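Local coordinates for protein alpha-1,3-glucanase (Bacillus circulans, PDB 5ZRU) that hydrolyses alpha-1,3-glucan, this chain being the catalytic part of a longer multidomain enzyme of glycoside hydrolase family 87, at residues 345-350 with 369-374; 373-378 with 404-409; 431-436 with 459-464. One frame throughout, in Å; residues are numbered along the deposited sequence.

Interaction 1 (345-350 with 369-374); sequences RIRNNL and SIRNNG
Strands 345-347 and 369-371 run parallel, with Ile346 beside Ile370 and the two axes 4.8 Å apart at 6°. Ile346 N gives a nearly straight bond of 2.8 Å to Ser369 O. Ile346 O takes two donors from opposite faces of its plane. One is the backbone N of Arg371; the other is Asn373 ND2, 3.3 Å from Ile346 O. Asn348 N then reaches Arg371 O where the chains leave the strands. The segments are equivalent pieces of successive coils in the right-handed parallel beta-helix, so Ile, Arg and two Asn of one coil each lie beside the same residue type of the next. Asn349 and Asn373 stack between the coils as one step of an asparagine-ladder-like pair, their amides nearly coplanar. Asn373 OD1 is held by both N and ND2 of Asn349, the latter at 2.9 Å. Beside them, Asn372 ND2 meets Asn348 OD1 at 2.8 Å in the carbonyl plane, although the two amides are turned 75° apart. On one face of the strands, Arg347 is extended from CG to NE, and its NE and NH2 grip Ser369 OG side-on, NE at 2.9 Å. Arg371, bent at chi3 (-64°), lays its guanidinium flat over that of Arg347, centres 3.8 Å apart. Glu139 forms salt bridges with both arginines and Glu172 with Arg371, which probably offsets the stacked charges. On the other face, Ile346 CD1 touches Ile370 CD1.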
# COMPACT_ATOMS: atom_id res chain seq x y z
N ARG A 345 8.13 1.44 3.43
CA ARG A 345 7.66 0.64 2.30
C ARG A 345 6.61 -0.31 2.84
O ARG A 345 6.92 -1.21 3.63
CB ARG A 345 8.82 -0.10 1.64
CG ARG A 345 9.93 0.87 1.19
CD ARG A 345 11.19 0.15 0.68
NE ARG A 345 12.34 1.06 0.66
CZ ARG A 345 13.44 0.87 -0.08
NH1 ARG A 345 13.53 -0.20 -0.85
NH2 ARG A 345 14.44 1.75 -0.05
N ILE A 346 5.36 -0.09 2.47
CA ILE A 346 4.24 -0.79 3.06
C ILE A 346 3.51 -1.43 1.88
O ILE A 346 2.82 -0.74 1.13
CB ILE A 346 3.33 0.15 3.86
CG1 ILE A 346 4.16 0.89 4.92
CG2 ILE A 346 2.17 -0.64 4.49
CD1 ILE A 346 3.49 2.17 5.48
N ARG A 347 3.73 -2.73 1.68
CA ARG A 347 3.42 -3.32 0.38
C ARG A 347 2.85 -4.72 0.54
O ARG A 347 3.12 -5.41 1.52
CB ARG A 347 4.67 -3.41 -0.51
CG ARG A 347 5.41 -2.07 -0.71
CD ARG A 347 6.58 -2.27 -1.68
NE ARG A 347 7.30 -1.02 -1.96
CZ ARG A 347 8.57 -0.99 -2.37
NH1 ARG A 347 9.23 -2.13 -2.53
NH2 ARG A 347 9.18 0.18 -2.60
N ASN A 348 2.04 -5.13 -0.44
CA ASN A 348 1.62 -6.53 -0.55
C ASN A 348 0.91 -7.02 0.70
O ASN A 348 1.08 -8.16 1.13
CB ASN A 348 2.82 -7.43 -0.87
CG ASN A 348 3.66 -6.89 -1.98
OD1 ASN A 348 3.17 -6.63 -3.08
ND2 ASN A 348 4.95 -6.69 -1.70
N ASN A 349 0.10 -6.16 1.31
CA ASN A 349 -0.74 -6.58 2.42
C ASN A 349 -2.13 -6.94 1.91
O ASN A 349 -2.56 -6.49 0.84
CB ASN A 349 -0.81 -5.49 3.49
CG ASN A 349 0.56 -5.11 4.01
OD1 ASN A 349 1.17 -5.85 4.80
ND2 ASN A 349 1.07 -3.95 3.57
N LEU A 350 -2.81 -7.80 2.67
CA LEU A 350 -4.10 -8.36 2.26
C LEU A 350 -5.24 -7.35 2.35
O LEU A 350 -6.29 -7.57 1.74
CB LEU A 350 -4.43 -9.59 3.11
CG LEU A 350 -3.52 -10.79 2.83
CD1 LEU A 350 -3.46 -11.73 4.02
CD2 LEU A 350 -3.99 -11.55 1.58
N SER A 369 6.30 4.44 0.28
CA SER A 369 5.88 3.64 -0.86
C SER A 369 4.76 2.73 -0.39
O SER A 369 4.98 1.89 0.49
CB SER A 369 7.06 2.83 -1.41
OG SER A 369 6.62 1.79 -2.29
N ILE A 370 3.55 2.93 -0.93
CA ILE A 370 2.35 2.20 -0.51
C ILE A 370 1.91 1.40 -1.74
O ILE A 370 1.34 1.98 -2.66
CB ILE A 370 1.24 3.15 -0.05
CG1 ILE A 370 1.81 4.21 0.91
CG2 ILE A 370 0.06 2.35 0.56
CD1 ILE A 370 2.36 3.65 2.21
N ARG A 371 2.18 0.09 -1.77
CA ARG A 371 2.08 -0.62 -3.04
C ARG A 371 1.37 -1.96 -2.91
O ARG A 371 1.68 -2.74 -2.01
CB ARG A 371 3.47 -0.84 -3.66
CG ARG A 371 3.43 -1.44 -5.06
CD ARG A 371 4.84 -1.70 -5.61
NE ARG A 371 5.61 -0.48 -5.80
CZ ARG A 371 6.94 -0.42 -5.80
NH1 ARG A 371 7.68 -1.51 -5.59
NH2 ARG A 371 7.54 0.75 -5.97
N ASN A 372 0.42 -2.22 -3.81
CA ASN A 372 -0.12 -3.57 -4.02
C ASN A 372 -0.88 -4.09 -2.80
O ASN A 372 -0.79 -5.26 -2.45
CB ASN A 372 1.00 -4.55 -4.41
CG ASN A 372 0.47 -5.78 -5.16
OD1 ASN A 372 -0.35 -5.67 -6.06
ND2 ASN A 372 0.98 -6.95 -4.78
N ASN A 373 -1.66 -3.21 -2.17
CA ASN A 373 -2.44 -3.58 -0.99
C ASN A 373 -3.89 -3.89 -1.36
O ASN A 373 -4.41 -3.43 -2.38
CB ASN A 373 -2.36 -2.47 0.06
CG ASN A 373 -0.96 -2.29 0.60
OD1 ASN A 373 -0.42 -3.18 1.25
ND2 ASN A 373 -0.34 -1.13 0.33
N GLY A 374 -4.54 -4.67 -0.50
CA GLY A 374 -5.85 -5.23 -0.80
C GLY A 374 -7.05 -4.53 -0.21
O GLY A 374 -8.12 -5.13 -0.05

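Interaction 2 (373-378 with 404-409); sequences NGDDGL and NWRAAG. With CA (calcium ion), chain J.
Trp405 and Gly374 meet because chi1 of Trp405 (43°) sets CG between its backbone N and carbonyl carbon. This lays the indole over Gly374, whose CA faces the six-membered ring in a CH-pi contact. Arg406 takes another course: its CG is anti to the backbone N (chi1 177°) and the chain is extended to NE, so it runs alongside Asp375. The segments are loop and corner pieces of successive coils of the parallel beta-helix. Their backbones stay close: Trp405 N gives a straight bond to Asn373 O, Gly377 N bonds to Ala408 O at 2.9 Å, and Leu378 N reaches Gly409 O. Asn404 ND2 comes from above the carbonyl plane of Asp375 to its O, at 2.8 Å. The OD1 of Asn404 accepts from a water that also accepts from Asn373 ND2, an amide held in turn by Asn349.

Asp375 OD1 binds a calcium ion at 2.6 Å, and Asp352 is a further ligand. The same OD1 accepts from Asp376 N on its anti lone pair, which helps fix the carboxylate. Asp375 OD2 lies over one face of the Arg406 guanidinium, 4.0 Å from NE, and no N-H of that group points at it. The attraction there is probably that of charge alone. A water bridges Arg406 NH1 and Gly374 O. In this model Asp376 works from the second shell, though it can also serve as a calcium ligand. Its OD1 accepts from Ala408 N at 3.0 Å, on the anti side but tilted out of the carboxylate plane, and Arg435 forms a salt bridge with OD2. That OD2 stays 4.0 Å from the calcium ion and accepts, at 2.5 Å, from a water bound to the metal.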
# COMPACT_ATOMS: atom_id res chain seq x y z
N ASN A 373 -1.66 -3.21 -2.17
CA ASN A 373 -2.44 -3.58 -0.99
C ASN A 373 -3.89 -3.89 -1.36
O ASN A 373 -4.41 -3.43 -2.38
CB ASN A 373 -2.36 -2.47 0.06
CG ASN A 373 -0.96 -2.29 0.60
OD1 ASN A 373 -0.42 -3.18 1.25
ND2 ASN A 373 -0.34 -1.13 0.33
N GLY A 374 -4.54 -4.67 -0.50
CA GLY A 374 -5.85 -5.23 -0.80
C GLY A 374 -7.05 -4.53 -0.21
O GLY A 374 -8.12 -5.13 -0.05
N ASP A 375 -6.87 -3.25 0.12
CA ASP A 375 -7.94 -2.36 0.56
C ASP A 375 -7.35 -0.95 0.44
O ASP A 375 -6.32 -0.77 -0.22
CB ASP A 375 -8.42 -2.75 1.97
CG ASP A 375 -9.89 -2.45 2.20
OD1 ASP A 375 -10.31 -1.29 2.02
OD2 ASP A 375 -10.64 -3.38 2.58
N ASP A 376 -7.98 0.04 1.06
CA ASP A 376 -7.46 1.40 0.90
C ASP A 376 -5.99 1.47 1.27
O ASP A 376 -5.57 0.93 2.30
CB ASP A 376 -8.25 2.38 1.78
CG ASP A 376 -9.70 2.48 1.37
OD1 ASP A 376 -9.96 2.90 0.23
OD2 ASP A 376 -10.57 2.13 2.20
N GLY A 377 -5.20 2.14 0.43
CA GLY A 377 -3.77 2.25 0.68
C GLY A 377 -3.52 3.00 1.97
O GLY A 377 -2.86 2.50 2.88
N LEU A 378 -4.07 4.21 2.06
CA LEU A 378 -4.00 5.04 3.25
C LEU A 378 -5.41 5.50 3.57
O LEU A 378 -6.07 6.11 2.72
CB LEU A 378 -3.08 6.25 3.03
CG LEU A 378 -1.66 5.96 2.52
CD1 LEU A 378 -0.95 7.28 2.21
CD2 LEU A 378 -0.86 5.14 3.53
N ASN A 404 -2.74 -0.57 -6.10
CA ASN A 404 -3.86 -0.93 -5.23
C ASN A 404 -4.80 -1.86 -6.00
O ASN A 404 -5.10 -1.61 -7.16
CB ASN A 404 -4.61 0.32 -4.80
CG ASN A 404 -4.85 0.37 -3.32
OD1 ASN A 404 -3.94 0.72 -2.57
ND2 ASN A 404 -6.05 0.03 -2.88
N TRP A 405 -5.23 -2.96 -5.37
CA TRP A 405 -6.14 -3.88 -6.07
C TRP A 405 -7.51 -3.97 -5.41
O TRP A 405 -8.31 -4.84 -5.77
CB TRP A 405 -5.53 -5.28 -6.21
CG TRP A 405 -4.80 -5.86 -5.03
CD1 TRP A 405 -3.48 -5.69 -4.70
CD2 TRP A 405 -5.34 -6.76 -4.04
NE1 TRP A 405 -3.17 -6.41 -3.58
CE2 TRP A 405 -4.30 -7.07 -3.15
CE3 TRP A 405 -6.60 -7.31 -3.83
CZ2 TRP A 405 -4.48 -7.91 -2.05
CZ3 TRP A 405 -6.79 -8.16 -2.74
CH2 TRP A 405 -5.73 -8.45 -1.86
N ARG A 406 -7.81 -3.09 -4.46
CA ARG A 406 -9.16 -2.97 -3.94
C ARG A 406 -9.33 -1.57 -3.37
O ARG A 406 -8.39 -1.03 -2.77
CB ARG A 406 -9.45 -4.02 -2.87
CG ARG A 406 -10.83 -3.86 -2.24
CD ARG A 406 -11.12 -4.94 -1.21
NE ARG A 406 -12.47 -4.80 -0.70
CZ ARG A 406 -13.04 -5.65 0.14
NH1 ARG A 406 -12.37 -6.71 0.55
NH2 ARG A 406 -14.28 -5.44 0.56
N ALA A 407 -10.51 -1.00 -3.56
CA ALA A 407 -10.87 0.30 -2.94
C ALA A 407 -9.95 1.38 -3.52
O ALA A 407 -9.73 1.42 -4.74
CB ALA A 407 -10.87 0.18 -1.42
N ALA A 408 -9.40 2.28 -2.69
CA ALA A 408 -8.74 3.47 -3.22
C ALA A 408 -7.32 3.61 -2.67
O ALA A 408 -6.98 3.09 -1.61
CB ALA A 408 -9.54 4.73 -2.89
N GLY A 409 -6.50 4.38 -3.40
CA GLY A 409 -5.18 4.70 -2.88
C GLY A 409 -5.22 5.48 -1.58
O GLY A 409 -4.46 5.20 -0.65
CA CA J . -10.07 -1.01 4.58
O HOH W 1 -1.35 0.12 -2.21
O HOH W 2 -9.51 -7.50 0.44
O HOH W 3 -10.19 -3.03 5.66
O HOH W 4 -10.11 1.05 4.45
O HOH W 5 -12.16 -1.23 4.09
O HOH W 6 -10.98 -1.14 6.67

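Interaction 3 (431-436 with 459-464); sequences GSAIRM and INSGTS
Gly431 O presses against Gly462 CA at 3.0 Å, the closest approach between the segments. Both belong to the parallel beta-helix, where 431-432 is a short strand near a corner and 459-464 is the loop that leaves strand 451-459 one coil further on. No hydrogen bond joins them. Gly431 O also lies near the backbone N atoms of Gly462 and Thr463, but at poor angles. The contact is therefore one of van der Waals fit.

Thr463 closes one end. Its CG2 lies between its own backbone N and carbonyl carbon, and this methyl comes to 3.5 Å from Gly431 N. Thr463 CB sits nearly as close, so the threonine rests on the glycine backbone with its carbon branch. Its OG1 is anti to the backbone N (chi1 -170°) and accepts from Arg465 N. At the other end, Ser461 CB meets Ala433 CB at 4.2 Å and lies 4.0 Å from Ala433 N. The hydroxyl of Ser461 is used within its own segment.

The next shell sets the backbones. Gly462 has a positive phi of 78°, a conformation in which a CB would be jammed against the carbonyl O of Ser461. The chain turns a corner at Ala433 and Ile434, so strand 435-437 belongs to another face. Ser432 is held from the preceding coil by backbone bonds with Ala407 and Gly409, and its OG bonds to Gly473 O. Ala433 packs on Ile425 of strand 424-426 and on Ile458 of strand 451-459, the next coil. Ser461 OG donates to Ile459 O at 3.1 Å, approaching from above that carbonyl's plane.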
# COMPACT_ATOMS: atom_id res chain seq x y z
N GLY A 431 -10.85 0.16 -8.41
CA GLY A 431 -11.17 1.27 -7.54
C GLY A 431 -10.68 2.63 -8.01
O GLY A 431 -10.73 2.94 -9.20
N SER A 432 -10.18 3.43 -7.07
CA SER A 432 -10.00 4.86 -7.27
C SER A 432 -8.64 5.27 -6.74
O SER A 432 -8.07 4.60 -5.88
CB SER A 432 -11.09 5.66 -6.53
OG SER A 432 -12.38 5.19 -6.87
N ALA A 433 -8.12 6.39 -7.25
CA ALA A 433 -6.96 6.98 -6.59
C ALA A 433 -7.35 7.56 -5.24
O ALA A 433 -6.62 7.40 -4.25
CB ALA A 433 -6.32 8.06 -7.45
N ILE A 434 -8.50 8.22 -5.18
CA ILE A 434 -9.01 8.90 -4.00
C ILE A 434 -10.48 8.56 -3.86
O ILE A 434 -11.23 8.66 -4.83
CB ILE A 434 -8.84 10.42 -4.09
CG1 ILE A 434 -7.37 10.83 -4.03
CG2 ILE A 434 -9.64 11.13 -3.00
CD1 ILE A 434 -7.15 12.26 -4.46
N ARG A 435 -10.91 8.20 -2.64
CA ARG A 435 -12.34 8.03 -2.41
C ARG A 435 -12.72 8.61 -1.05
O ARG A 435 -11.90 8.68 -0.12
CB ARG A 435 -12.79 6.56 -2.51
CG ARG A 435 -12.50 5.69 -1.29
CD ARG A 435 -13.08 4.29 -1.50
NE ARG A 435 -12.73 3.39 -0.39
CZ ARG A 435 -13.44 2.32 -0.06
NH1 ARG A 435 -14.54 2.01 -0.74
NH2 ARG A 435 -13.06 1.56 0.96
N MET A 436 -13.96 9.06 -0.96
CA MET A 436 -14.58 9.39 0.31
C MET A 436 -15.96 8.76 0.30
O MET A 436 -16.63 8.77 -0.74
CB MET A 436 -14.69 10.90 0.53
CG MET A 436 -13.35 11.64 0.45
SD MET A 436 -13.55 13.42 0.67
CE MET A 436 -14.11 13.54 2.36
N ILE A 459 -2.76 8.42 -12.17
CA ILE A 459 -2.46 7.81 -13.46
C ILE A 459 -3.13 6.43 -13.54
O ILE A 459 -2.98 5.61 -12.63
CB ILE A 459 -0.94 7.67 -13.69
CG1 ILE A 459 -0.25 9.03 -13.60
CG2 ILE A 459 -0.65 7.04 -15.07
CD1 ILE A 459 1.28 8.96 -13.75
N ASN A 460 -3.85 6.19 -14.63
CA ASN A 460 -4.39 4.86 -14.95
C ASN A 460 -5.33 4.35 -13.86
O ASN A 460 -5.39 3.14 -13.59
CB ASN A 460 -3.28 3.84 -15.17
CG ASN A 460 -2.37 4.18 -16.32
OD1 ASN A 460 -2.76 4.88 -17.25
ND2 ASN A 460 -1.13 3.69 -16.26
N SER A 461 -6.09 5.24 -13.23
CA SER A 461 -6.92 4.86 -12.09
C SER A 461 -8.40 5.04 -12.42
O SER A 461 -8.79 5.37 -13.55
CB SER A 461 -6.51 5.66 -10.85
OG SER A 461 -5.17 5.33 -10.49
N GLY A 462 -9.26 4.81 -11.43
CA GLY A 462 -10.67 4.62 -11.68
C GLY A 462 -10.92 3.21 -12.19
O GLY A 462 -10.00 2.44 -12.45
N THR A 463 -12.20 2.85 -12.32
CA THR A 463 -12.51 1.51 -12.81
C THR A 463 -13.94 1.47 -13.34
O THR A 463 -14.77 2.31 -13.01
CB THR A 463 -12.35 0.45 -11.71
OG1 THR A 463 -12.44 -0.87 -12.29
CG2 THR A 463 -13.46 0.61 -10.64
N SER A 464 -14.20 0.47 -14.17
CA SER A 464 -15.56 0.09 -14.52
C SER A 464 -16.05 -1.12 -13.73
O SER A 464 -17.23 -1.49 -13.85
CB SER A 464 -15.68 -0.20 -16.03
OG SER A 464 -15.62 0.99 -16.81

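Overall arrangement
The three contacts step along the beta-helix of the catalytic domain. Interaction 2 begins on the segment where interaction 1 ends, and interaction 3 follows later in the chain. Interactions 1 and 2 have centres 8 Å apart and share Asn373 and Gly374; the Asn372 carbonyl also lies close to the Trp405 indole nitrogen. Interactions 2 and 3 are 10 Å apart. There strands 407-408 and 431-432 are neighbours in one small parallel sheet, and Asp376 and Arg435 link the two contacts. Interactions 1 and 3 are 16 Å apart and do not touch. At interaction 2 a calcium ion is bound by Asp375 and by Asp352 of the preceding coil, tying the two coils together.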